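Long-range contact in putative leucoanthocyanidin reductase 1 (PDB 3I6I), which catalyses the NADPH-dependent reduction of leucoanthocyanidins in grapevine flavonoid metabolism: residues I157-N169 with F183-A197. Numbering follows the deposited sequence.
Sequences ICCNSIASWPYYN and FQIYGDGNVKAYFVA. With NDP (NADPH dihydro-nicotinamide-adenine-dinucleotide phosphate), chain B.
Ser161 and Ile162 pair in parallel with Phe195 and Val196, an example of a two-residue edge strand whose residues also line the cofactor pocket. Three backbone bonds hold the ladder: Ser161 N to Tyr194 O (3.0 Å), Val196 N to Ser161 O (2.8 Å) and Ala163 N to Val196 O, the last donor standing well above the carbonyl plane. Just before this strand, Asn160 O lies 2.7 Å from O7N of the NADPH nicotinamide amide, and Ile162 CG2 packs against N7N, so the ladder lies directly beside that amide.

A polar cluster forms round Tyr186. Its hydroxyl donates to Pro166 O (2.6 Å), in the carbonyl plane and on a lone pair, while one water takes the indole N-H of Trp165 and gives to both Gln184 O and Tyr186 OH. A phenylalanine at Tyr186 would probably leave Pro166 O without its donor and this water with one acceptor fewer.

Side-chain packing completes the contact. Trp165 reaches Phe183 because chi1 (-173°) turns its indole away from the backbone nitrogen, bringing CH2 to 3.5 Å from Phe183 CD1 with the planes inclined at 35°. The amide of Asn160 runs alongside the ring of Tyr194, the two planes 20° apart, and ND2 hydrogen-bonds Phe221 O.

Strand 193-196 lies between strands 161-162 and 227-228; helix 198-208 packs on Ile162 and Val196, helix 307-315 on Ala163 and Phe195, and helix 230-241 on Pro166 and Phe183.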
ATOM      1  N   ILE A 157      -0.829   7.677   1.947  1.00  6.10           N
ATOM      2  CA  ILE A 157       0.069   6.697   2.563  1.00  4.36           C
ATOM      3  C   ILE A 157       1.100   6.219   1.549  1.00  7.35           C
ATOM      4  O   ILE A 157       0.778   5.434   0.626  1.00  5.23           O
ATOM      5  CB  ILE A 157      -0.697   5.467   3.171  1.00  2.69           C
ATOM      6  CG1 ILE A 157      -1.673   5.843   4.278  1.00  6.15           C
ATOM      7  CG2 ILE A 157       0.333   4.384   3.701  1.00  3.92           C
ATOM      8  CD1 ILE A 157      -1.015   6.516   5.556  1.00  3.99           C
ATOM      9  N   CYS A 158       2.327   6.687   1.684  1.00  4.68           N
ATOM     10  CA  CYS A 158       3.415   6.331   0.735  1.00  5.93           C
ATOM     11  C   CYS A 158       4.355   5.383   1.476  1.00  6.15           C
ATOM     12  O   CYS A 158       5.463   5.753   1.916  1.00  7.49           O
ATOM     13  CB  CYS A 158       4.134   7.575   0.185  1.00  8.88           C
ATOM     14  SG  CYS A 158       2.994   8.799  -0.599  1.00  9.03           S
ATOM     15  N   CYS A 159       3.888   4.143   1.629  1.00  5.61           N
ATOM     16  CA  CYS A 159       4.544   3.204   2.502  1.00  2.58           C
ATOM     17  C   CYS A 159       5.681   2.371   1.885  1.00  3.15           C
ATOM     18  O   CYS A 159       6.245   1.482   2.565  1.00  4.82           O
ATOM     19  CB  CYS A 159       3.542   2.273   3.173  1.00  4.29           C
ATOM     20  SG  CYS A 159       2.564   1.349   1.955  1.00  6.89           S
ATOM     21  N   ASN A 160       5.984   2.607   0.627  1.00  3.87           N
ATOM     22  CA  ASN A 160       7.112   1.954  -0.033  1.00  2.58           C
ATOM     23  C   ASN A 160       6.833   0.444  -0.167  1.00  6.49           C
ATOM     24  O   ASN A 160       5.694   0.095  -0.381  1.00  7.72           O
ATOM     25  CB  ASN A 160       8.431   2.308   0.635  1.00  3.81           C
ATOM     26  CG  ASN A 160       8.850   3.743   0.321  1.00  2.00           C
ATOM     27  OD1 ASN A 160       8.729   4.215  -0.824  1.00  4.85           O
ATOM     28  ND2 ASN A 160       9.299   4.471   1.360  1.00  3.05           N
ATOM     29  N   SER A 161       7.832  -0.432  -0.107  1.00  2.93           N
ATOM     30  CA  SER A 161       7.597  -1.828  -0.465  1.00  2.47           C
ATOM     31  C   SER A 161       7.153  -2.709   0.709  1.00  5.42           C
ATOM     32  O   SER A 161       7.732  -2.658   1.790  1.00  4.69           O
ATOM     33  CB  SER A 161       8.869  -2.421  -1.099  1.00  2.49           C
ATOM     34  OG  SER A 161       9.139  -1.747  -2.302  1.00  4.41           O
ATOM     35  N   ILE A 162       6.214  -3.616   0.475  1.00  6.46           N
ATOM     36  CA  ILE A 162       5.947  -4.677   1.444  1.00  5.82           C
ATOM     37  C   ILE A 162       7.168  -5.596   1.547  1.00  7.76           C
ATOM     38  O   ILE A 162       7.894  -5.780   0.591  1.00  9.14           O
ATOM     39  CB  ILE A 162       4.653  -5.479   1.084  1.00 15.29           C
ATOM     40  CG1 ILE A 162       4.160  -6.291   2.293  1.00 15.89           C
ATOM     41  CG2 ILE A 162       4.891  -6.360  -0.123  1.00 15.39           C
ATOM     42  CD1 ILE A 162       2.660  -6.168   2.557  1.00 19.20           C
ATOM     43  N   ALA A 163       7.429  -6.114   2.730  1.00  4.62           N
ATOM     44  CA  ALA A 163       8.618  -6.881   3.015  1.00  7.91           C
ATOM     45  C   ALA A 163       8.526  -8.297   2.467  1.00 11.01           C
ATOM     46  O   ALA A 163       8.427  -9.255   3.203  1.00 14.27           O
ATOM     47  CB  ALA A 163       8.875  -6.902   4.446  1.00  7.62           C
ATOM     48  N   SER A 164       8.555  -8.402   1.152  0.50 14.25           N
ATOM     49  CA  SER A 164       8.568  -9.690   0.480  0.50 13.90           C
ATOM     50  C   SER A 164       9.735  -9.625  -0.466  0.50 12.85           C
ATOM     51  O   SER A 164      10.389  -8.588  -0.586  0.50 11.39           O
ATOM     52  CB  SER A 164       7.264  -9.919  -0.287  0.50 15.17           C
ATOM     53  OG  SER A 164       7.001  -8.866  -1.193  0.50 14.83           O
ATOM     54  N   TRP A 165      10.023 -10.742  -1.117  1.00  9.36           N
ATOM     55  CA  TRP A 165      11.072 -10.755  -2.117  1.00  5.17           C
ATOM     56  C   TRP A 165      10.492 -10.049  -3.354  1.00  8.32           C
ATOM     57  O   TRP A 165       9.419 -10.412  -3.798  1.00  7.27           O
ATOM     58  CB  TRP A 165      11.590 -12.172  -2.450  1.00  6.77           C
ATOM     59  CG  TRP A 165      12.760 -12.019  -3.346  1.00  6.03           C
ATOM     60  CD1 TRP A 165      12.738 -11.948  -4.699  1.00 10.94           C
ATOM     61  CD2 TRP A 165      14.104 -11.734  -2.953  1.00  4.09           C
ATOM     62  NE1 TRP A 165      13.997 -11.696  -5.181  1.00 10.33           N
ATOM     63  CE2 TRP A 165      14.856 -11.565  -4.128  1.00  7.99           C
ATOM     64  CE3 TRP A 165      14.749 -11.618  -1.714  1.00 11.31           C
ATOM     65  CZ2 TRP A 165      16.227 -11.292  -4.111  1.00  9.32           C
ATOM     66  CZ3 TRP A 165      16.108 -11.354  -1.701  1.00  5.56           C
ATOM     67  CH2 TRP A 165      16.826 -11.191  -2.877  1.00  5.62           C
ATOM     68  N   PRO A 166      11.194  -9.024  -3.891  1.00  6.59           N
ATOM     69  CA  PRO A 166      10.768  -8.265  -5.086  1.00  6.37           C
ATOM     70  C   PRO A 166      11.042  -8.963  -6.418  1.00 10.88           C
ATOM     71  O   PRO A 166      12.039  -8.687  -7.084  1.00 15.49           O
ATOM     72  CB  PRO A 166      11.607  -6.986  -4.986  1.00  8.89           C
ATOM     73  CG  PRO A 166      12.832  -7.406  -4.301  1.00  7.18           C
ATOM     74  CD  PRO A 166      12.439  -8.463  -3.314  1.00  6.89           C
ATOM     75  N   TYR A 167      10.197  -9.907  -6.795  1.00 10.35           N
ATOM     76  CA  TYR A 167      10.302 -10.508  -8.121  1.00 10.22           C
ATOM     77  C   TYR A 167       9.756  -9.550  -9.185  1.00  9.84           C
ATOM     78  O   TYR A 167       8.863  -8.788  -8.901  1.00 11.27           O
ATOM     79  CB  TYR A 167       9.492 -11.790  -8.163  1.00 10.07           C
ATOM     80  CG  TYR A 167      10.041 -12.891  -7.308  1.00  6.20           C
ATOM     81  CD1 TYR A 167      11.130 -13.657  -7.740  1.00  5.84           C
ATOM     82  CD2 TYR A 167       9.468 -13.185  -6.066  1.00  7.40           C
ATOM     83  CE1 TYR A 167      11.630 -14.693  -6.962  1.00 10.24           C
ATOM     84  CE2 TYR A 167       9.966 -14.222  -5.277  1.00  8.90           C
ATOM     85  CZ  TYR A 167      11.042 -14.969  -5.728  1.00  6.23           C
ATOM     86  OH  TYR A 167      11.552 -15.999  -4.970  1.00  5.31           O
ATOM     87  N   TYR A 168      10.247  -9.649 -10.419  1.00 13.83           N
ATOM     88  CA  TYR A 168       9.889  -8.654 -11.464  1.00 18.49           C
ATOM     89  C   TYR A 168       8.442  -8.789 -11.968  1.00 22.45           C
ATOM     90  O   TYR A 168       7.894  -7.827 -12.511  1.00 23.33           O
ATOM     91  CB  TYR A 168      10.809  -8.757 -12.683  1.00 17.57           C
ATOM     92  CG  TYR A 168      10.401  -9.831 -13.679  1.00 19.39           C
ATOM     93  CD1 TYR A 168       9.758  -9.499 -14.884  1.00 18.39           C
ATOM     94  CD2 TYR A 168      10.635 -11.171 -13.414  1.00 10.78           C
ATOM     95  CE1 TYR A 168       9.382 -10.501 -15.825  1.00 16.13           C
ATOM     96  CE2 TYR A 168      10.263 -12.174 -14.331  1.00 16.24           C
ATOM     97  CZ  TYR A 168       9.615 -11.830 -15.540  1.00 18.96           C
ATOM     98  OH  TYR A 168       9.258 -12.822 -16.467  1.00 18.09           O
ATOM     99  N   ASN A 169       7.877  -9.993 -11.844  1.00 22.49           N
ATOM    100  CA  ASN A 169       6.544 -10.303 -12.377  1.00 25.99           C
ATOM    101  C   ASN A 169       5.459 -10.407 -11.288  1.00 29.03           C
ATOM    102  O   ASN A 169       4.278 -10.498 -11.618  1.00 29.99           O
ATOM    103  CB  ASN A 169       6.561 -11.582 -13.247  1.00 23.15           C
ATOM    104  CG  ASN A 169       7.283 -12.753 -12.577  1.00 22.79           C
ATOM    105  OD1 ASN A 169       7.921 -12.576 -11.554  1.00 19.31           O
ATOM    106  ND2 ASN A 169       7.194 -13.952 -13.169  1.00 28.59           N
ATOM    107  N   PHE A 183      19.647 -15.874  -6.844  1.00  6.42           N
ATOM    108  CA  PHE A 183      19.074 -14.568  -6.646  1.00  4.40           C
ATOM    109  C   PHE A 183      19.188 -13.792  -7.963  1.00  3.46           C
ATOM    110  O   PHE A 183      20.244 -13.729  -8.556  1.00  4.74           O
ATOM    111  CB  PHE A 183      19.849 -13.771  -5.576  1.00  5.38           C
ATOM    112  CG  PHE A 183      19.746 -14.299  -4.174  1.00  4.36           C
ATOM    113  CD1 PHE A 183      18.575 -14.135  -3.425  1.00  2.01           C
ATOM    114  CD2 PHE A 183      20.854 -14.862  -3.553  1.00  3.86           C
ATOM    115  CE1 PHE A 183      18.503 -14.572  -2.101  1.00  4.26           C
ATOM    116  CE2 PHE A 183      20.787 -15.335  -2.228  1.00  3.40           C
ATOM    117  CZ  PHE A 183      19.612 -15.191  -1.497  1.00  2.00           C
ATOM    118  N   GLN A 184      18.088 -13.171  -8.372  1.00  4.40           N
ATOM    119  CA  GLN A 184      18.096 -12.190  -9.456  1.00  5.90           C
ATOM    120  C   GLN A 184      18.274 -10.790  -8.879  1.00  6.40           C
ATOM    121  O   GLN A 184      17.395 -10.276  -8.177  1.00 11.58           O
ATOM    122  CB  GLN A 184      16.797 -12.299 -10.281  1.00  7.25           C
ATOM    123  CG  GLN A 184      16.707 -13.563 -10.981  1.00  9.38           C
ATOM    124  CD  GLN A 184      15.654 -13.578 -12.089  1.00 24.84           C
ATOM    125  OE1 GLN A 184      14.616 -12.914 -12.007  1.00 21.35           O
ATOM    126  NE2 GLN A 184      15.944 -14.332 -13.147  1.00 22.54           N
ATOM    127  N   ILE A 185      19.424 -10.189  -9.194  1.00  3.62           N
ATOM    128  CA  ILE A 185      19.846  -8.888  -8.679  1.00  3.30           C
ATOM    129  C   ILE A 185      19.641  -7.866  -9.798  1.00  6.11           C
ATOM    130  O   ILE A 185      20.253  -7.993 -10.891  1.00  5.49           O
ATOM    131  CB  ILE A 185      21.359  -8.919  -8.259  1.00  7.07           C
ATOM    132  CG1 ILE A 185      21.672 -10.038  -7.229  1.00  9.83           C
ATOM    133  CG2 ILE A 185      21.835  -7.573  -7.716  1.00  2.51           C
ATOM    134  CD1 ILE A 185      20.851  -9.936  -5.976  1.00  9.57           C
ATOM    135  N   TYR A 186      18.792  -6.859  -9.532  1.00  2.59           N
ATOM    136  CA  TYR A 186      18.528  -5.785 -10.506  1.00  4.95           C
ATOM    137  C   TYR A 186      19.671  -4.801 -10.566  1.00  5.18           C
ATOM    138  O   TYR A 186      20.089  -4.219  -9.538  1.00  5.46           O
ATOM    139  CB  TYR A 186      17.197  -5.045 -10.193  1.00  3.53           C
ATOM    140  CG  TYR A 186      16.086  -6.002  -9.992  1.00  4.34           C
ATOM    141  CD1 TYR A 186      15.686  -6.822 -11.026  1.00  4.35           C
ATOM    142  CD2 TYR A 186      15.459  -6.132  -8.759  1.00  6.42           C
ATOM    143  CE1 TYR A 186      14.683  -7.748 -10.857  1.00  7.15           C
ATOM    144  CE2 TYR A 186      14.441  -7.053  -8.566  1.00  8.17           C
ATOM    145  CZ  TYR A 186      14.058  -7.871  -9.627  1.00 10.73           C
ATOM    146  OH  TYR A 186      13.054  -8.822  -9.485  1.00 13.62           O
ATOM    147  N   GLY A 187      20.155  -4.590 -11.789  1.00  6.62           N
ATOM    148  CA  GLY A 187      21.243  -3.648 -12.060  1.00  8.24           C
ATOM    149  C   GLY A 187      22.464  -3.970 -11.243  1.00 11.92           C
ATOM    150  O   GLY A 187      22.900  -5.133 -11.186  1.00  9.53           O
ATOM    151  N   ASP A 188      23.000  -2.960 -10.555  1.00  7.45           N
ATOM    152  CA  ASP A 188      24.179  -3.088  -9.680  0.50  8.54           C
ATOM    153  C   ASP A 188      23.875  -3.667  -8.292  1.00  7.31           C
ATOM    154  O   ASP A 188      24.773  -4.011  -7.533  1.00  7.12           O
ATOM    155  CB  ASP A 188      24.889  -1.729  -9.536  0.50  8.96           C
ATOM    156  CG  ASP A 188      24.060  -0.672  -8.787  0.50  8.63           C
ATOM    157  OD1 ASP A 188      22.964  -0.958  -8.254  0.50  6.60           O
ATOM    158  OD2 ASP A 188      24.514   0.490  -8.739  0.50 12.10           O
ATOM    159  N   GLY A 189      22.591  -3.765  -7.967  1.00  3.36           N
ATOM    160  CA  GLY A 189      22.110  -4.273  -6.702  1.00  6.67           C
ATOM    161  C   GLY A 189      22.466  -3.342  -5.540  1.00  6.24           C
ATOM    162  O   GLY A 189      22.511  -3.780  -4.403  1.00  6.29           O
ATOM    163  N   ASN A 190      22.715  -2.076  -5.867  1.00  2.62           N
ATOM    164  CA  ASN A 190      23.211  -1.088  -4.881  0.50  4.36           C
ATOM    165  C   ASN A 190      22.282   0.123  -4.775  1.00  3.64           C
ATOM    166  O   ASN A 190      22.725   1.232  -4.425  1.00  6.82           O
ATOM    167  CB  ASN A 190      24.622  -0.623  -5.245  0.50  5.87           C
ATOM    168  CG  ASN A 190      25.369  -0.018  -4.058  0.50  5.40           C
ATOM    169  OD1 ASN A 190      25.188  -0.433  -2.902  0.50 10.91           O
ATOM    170  ND2 ASN A 190      26.218   0.966  -4.336  0.50 10.00           N
ATOM    171  N   VAL A 191      21.019  -0.092  -5.098  1.00  2.00           N
ATOM    172  CA  VAL A 191      19.976   0.947  -5.011  1.00  2.76           C
ATOM    173  C   VAL A 191      19.058   0.593  -3.839  1.00  3.93           C
ATOM    174  O   VAL A 191      18.462  -0.490  -3.766  1.00  5.29           O
ATOM    175  CB  VAL A 191      19.209   1.121  -6.302  1.00  4.86           C
ATOM    176  CG1 VAL A 191      18.088   2.204  -6.128  1.00  4.45           C
ATOM    177  CG2 VAL A 191      20.141   1.513  -7.422  1.00  3.17           C
ATOM    178  N   LYS A 192      18.985   1.520  -2.885  1.00  3.32           N
ATOM    179  CA  LYS A 192      18.180   1.346  -1.688  1.00  4.21           C
ATOM    180  C   LYS A 192      16.656   1.409  -1.877  1.00  2.00           C
ATOM    181  O   LYS A 192      16.165   2.152  -2.713  1.00  5.26           O
ATOM    182  CB  LYS A 192      18.560   2.431  -0.670  1.00  5.49           C
ATOM    183  CG  LYS A 192      19.998   2.306  -0.131  1.00  7.67           C
ATOM    184  CD  LYS A 192      20.165   1.219   0.871  1.00  6.96           C
ATOM    185  CE  LYS A 192      21.486   1.315   1.639  1.00  8.52           C
ATOM    186  NZ  LYS A 192      21.557   0.329   2.782  1.00  7.64           N
ATOM    187  N   ALA A 193      15.944   0.598  -1.104  1.00  3.32           N
ATOM    188  CA  ALA A 193      14.478   0.661  -1.008  1.00  6.28           C
ATOM    189  C   ALA A 193      14.109   0.481   0.455  1.00  6.07           C
ATOM    190  O   ALA A 193      14.939   0.041   1.250  1.00  6.41           O
ATOM    191  CB  ALA A 193      13.842  -0.411  -1.864  1.00  7.55           C
ATOM    192  N   TYR A 194      12.881   0.846   0.835  1.00  5.19           N
ATOM    193  CA  TYR A 194      12.375   0.607   2.178  1.00  4.92           C
ATOM    194  C   TYR A 194      11.377  -0.528   2.171  1.00  4.27           C
ATOM    195  O   TYR A 194      10.437  -0.536   1.404  1.00  7.20           O
ATOM    196  CB  TYR A 194      11.706   1.859   2.760  1.00  5.99           C
ATOM    197  CG  TYR A 194      12.650   3.003   3.032  1.00  2.00           C
ATOM    198  CD1 TYR A 194      12.809   4.031   2.116  1.00  5.56           C
ATOM    199  CD2 TYR A 194      13.387   3.051   4.208  1.00  5.06           C
ATOM    200  CE1 TYR A 194      13.687   5.082   2.367  1.00  7.25           C
ATOM    201  CE2 TYR A 194      14.223   4.102   4.478  1.00  7.92           C
ATOM    202  CZ  TYR A 194      14.381   5.102   3.550  1.00  4.67           C
ATOM    203  OH  TYR A 194      15.266   6.085   3.888  1.00  8.67           O
ATOM    204  N   PHE A 195      11.595  -1.493   3.044  1.00  5.53           N
ATOM    205  CA  PHE A 195      10.725  -2.678   3.172  1.00  7.02           C
ATOM    206  C   PHE A 195       9.998  -2.648   4.497  1.00 10.29           C
ATOM    207  O   PHE A 195      10.586  -2.405   5.559  1.00 11.67           O
ATOM    208  CB  PHE A 195      11.553  -3.968   3.052  1.00 10.19           C
ATOM    209  CG  PHE A 195      12.283  -4.079   1.759  1.00  4.43           C
ATOM    210  CD1 PHE A 195      11.684  -4.644   0.653  1.00  8.32           C
ATOM    211  CD2 PHE A 195      13.561  -3.533   1.614  1.00  5.84           C
ATOM    212  CE1 PHE A 195      12.348  -4.733  -0.557  1.00  9.85           C
ATOM    213  CE2 PHE A 195      14.234  -3.607   0.395  1.00  4.89           C
ATOM    214  CZ  PHE A 195      13.623  -4.228  -0.700  1.00  6.62           C
ATOM    215  N   VAL A 196       8.696  -2.859   4.427  1.00  5.28           N
ATOM    216  CA  VAL A 196       7.825  -2.702   5.585  1.00  6.21           C
ATOM    217  C   VAL A 196       6.939  -3.921   5.724  1.00  5.14           C
ATOM    218  O   VAL A 196       6.280  -4.381   4.747  1.00  4.71           O
ATOM    219  CB  VAL A 196       6.946  -1.458   5.410  1.00  7.76           C
ATOM    220  CG1 VAL A 196       6.093  -1.225   6.676  1.00  3.45           C
ATOM    221  CG2 VAL A 196       7.801  -0.231   5.084  1.00  8.85           C
ATOM    222  N   ALA A 197       6.895  -4.478   6.931  1.00  2.00           N
ATOM    223  CA  ALA A 197       5.955  -5.549   7.195  1.00  4.54           C
ATOM    224  C   ALA A 197       4.510  -5.143   6.932  1.00  6.48           C
ATOM    225  O   ALA A 197       4.084  -4.067   7.298  1.00  3.82           O
ATOM    226  CB  ALA A 197       6.074  -6.062   8.655  1.00  4.12           C
TER
HETATM  227  PA  NDP B 350      -6.437  -6.275  -4.076  0.70 17.77           P
HETATM  228  O1A NDP B 350      -6.793  -6.605  -5.505  0.70 18.61           O
HETATM  229  O2A NDP B 350      -5.651  -7.417  -3.197  0.70 18.06           O
HETATM  230  O5B NDP B 350      -7.685  -5.845  -3.155  0.70 21.52           O
HETATM  231  C5B NDP B 350      -8.614  -4.923  -3.632  0.70 16.01           C
HETATM  232  C4B NDP B 350      -9.793  -4.832  -2.741  0.70 19.65           C
HETATM  233  O4B NDP B 350     -10.603  -3.781  -3.397  0.70 22.25           O
HETATM  234  C3B NDP B 350     -10.649  -6.125  -2.755  0.70 18.24           C
HETATM  235  O3B NDP B 350     -11.284  -6.359  -1.469  0.70 19.64           O
HETATM  236  C2B NDP B 350     -11.711  -5.824  -3.811  0.70 20.83           C
HETATM  237  O2B NDP B 350     -12.899  -6.565  -3.531  0.70 22.58           O
HETATM  238  C1B NDP B 350     -11.963  -4.348  -3.512  0.70 17.39           C
HETATM  239  N9A NDP B 350     -12.648  -3.586  -4.557  0.70 16.47           N
HETATM  240  C8A NDP B 350     -12.204  -3.406  -5.801  0.70 16.15           C
HETATM  241  N7A NDP B 350     -13.069  -2.632  -6.461  0.70 14.54           N
HETATM  242  C5A NDP B 350     -14.060  -2.303  -5.626  0.70 16.37           C
HETATM  243  C6A NDP B 350     -15.218  -1.534  -5.759  0.70 21.88           C
HETATM  244  N6A NDP B 350     -15.503  -0.929  -6.914  0.70 22.81           N
HETATM  245  N1A NDP B 350     -16.038  -1.406  -4.698  0.70 17.31           N
HETATM  246  C2A NDP B 350     -15.740  -1.987  -3.538  0.70 21.11           C
HETATM  247  N3A NDP B 350     -14.632  -2.720  -3.365  0.70 20.11           N
HETATM  248  C4A NDP B 350     -13.789  -2.898  -4.407  0.70 15.60           C
HETATM  249  O3  NDP B 350      -5.499  -4.978  -4.099  0.70 18.09           O
HETATM  250  PN  NDP B 350      -4.025  -4.731  -3.435  0.70 19.12           P
HETATM  251  O1N NDP B 350      -3.873  -4.944  -1.977  0.70 20.60           O
HETATM  252  O2N NDP B 350      -3.052  -5.494  -4.410  0.70 23.46           O
HETATM  253  O5D NDP B 350      -3.846  -3.156  -3.874  0.70 14.85           O
HETATM  254  C5D NDP B 350      -4.343  -2.113  -3.022  0.70 13.76           C
HETATM  255  C4D NDP B 350      -3.510  -0.879  -3.226  0.70 13.87           C
HETATM  256  O4D NDP B 350      -2.223  -1.232  -2.646  0.70 18.18           O
HETATM  257  C3D NDP B 350      -3.259  -0.492  -4.662  0.70 15.12           C
HETATM  258  O3D NDP B 350      -3.179   0.928  -4.738  0.70 13.70           O
HETATM  259  C2D NDP B 350      -1.880  -1.070  -4.921  0.70 19.88           C
HETATM  260  O2D NDP B 350      -1.229  -0.229  -5.853  0.70 20.25           O
HETATM  261  C1D NDP B 350      -1.187  -0.927  -3.569  0.70 16.61           C
HETATM  262  N1N NDP B 350      -0.187  -2.003  -3.229  0.70 17.02           N
HETATM  263  C2N NDP B 350       1.061  -1.694  -2.635  0.70 19.59           C
HETATM  264  C3N NDP B 350       2.058  -2.576  -2.675  0.70 21.35           C
HETATM  265  C7N NDP B 350       3.400  -2.239  -1.998  0.70 25.66           C
HETATM  266  O7N NDP B 350       3.550  -1.179  -1.380  0.70 25.29           O
HETATM  267  N7N NDP B 350       4.333  -3.175  -2.049  0.70 17.03           N
HETATM  268  C4N NDP B 350       1.849  -3.923  -3.385  0.70 19.95           C
HETATM  269  C5N NDP B 350       0.372  -4.297  -3.429  0.70 22.29           C
HETATM  270  C6N NDP B 350      -0.567  -3.371  -3.287  0.70 22.28           C
HETATM  271  P2B NDP B 350     -13.353  -7.773  -4.604  0.70 25.19           P
HETATM  272  O1X NDP B 350     -12.375  -8.891  -4.536  0.70 29.55           O
HETATM  273  O2X NDP B 350     -14.846  -8.102  -4.167  0.70 26.92           O
HETATM  274  O3X NDP B 350     -13.393  -7.098  -6.035  0.70 26.27           O
HETATM  275  O   HOH W   1      14.582 -10.941  -7.944  1.00 11.69           O
HETATM  276  O   HOH W   2      12.658 -11.378 -10.620  1.00 13.52           O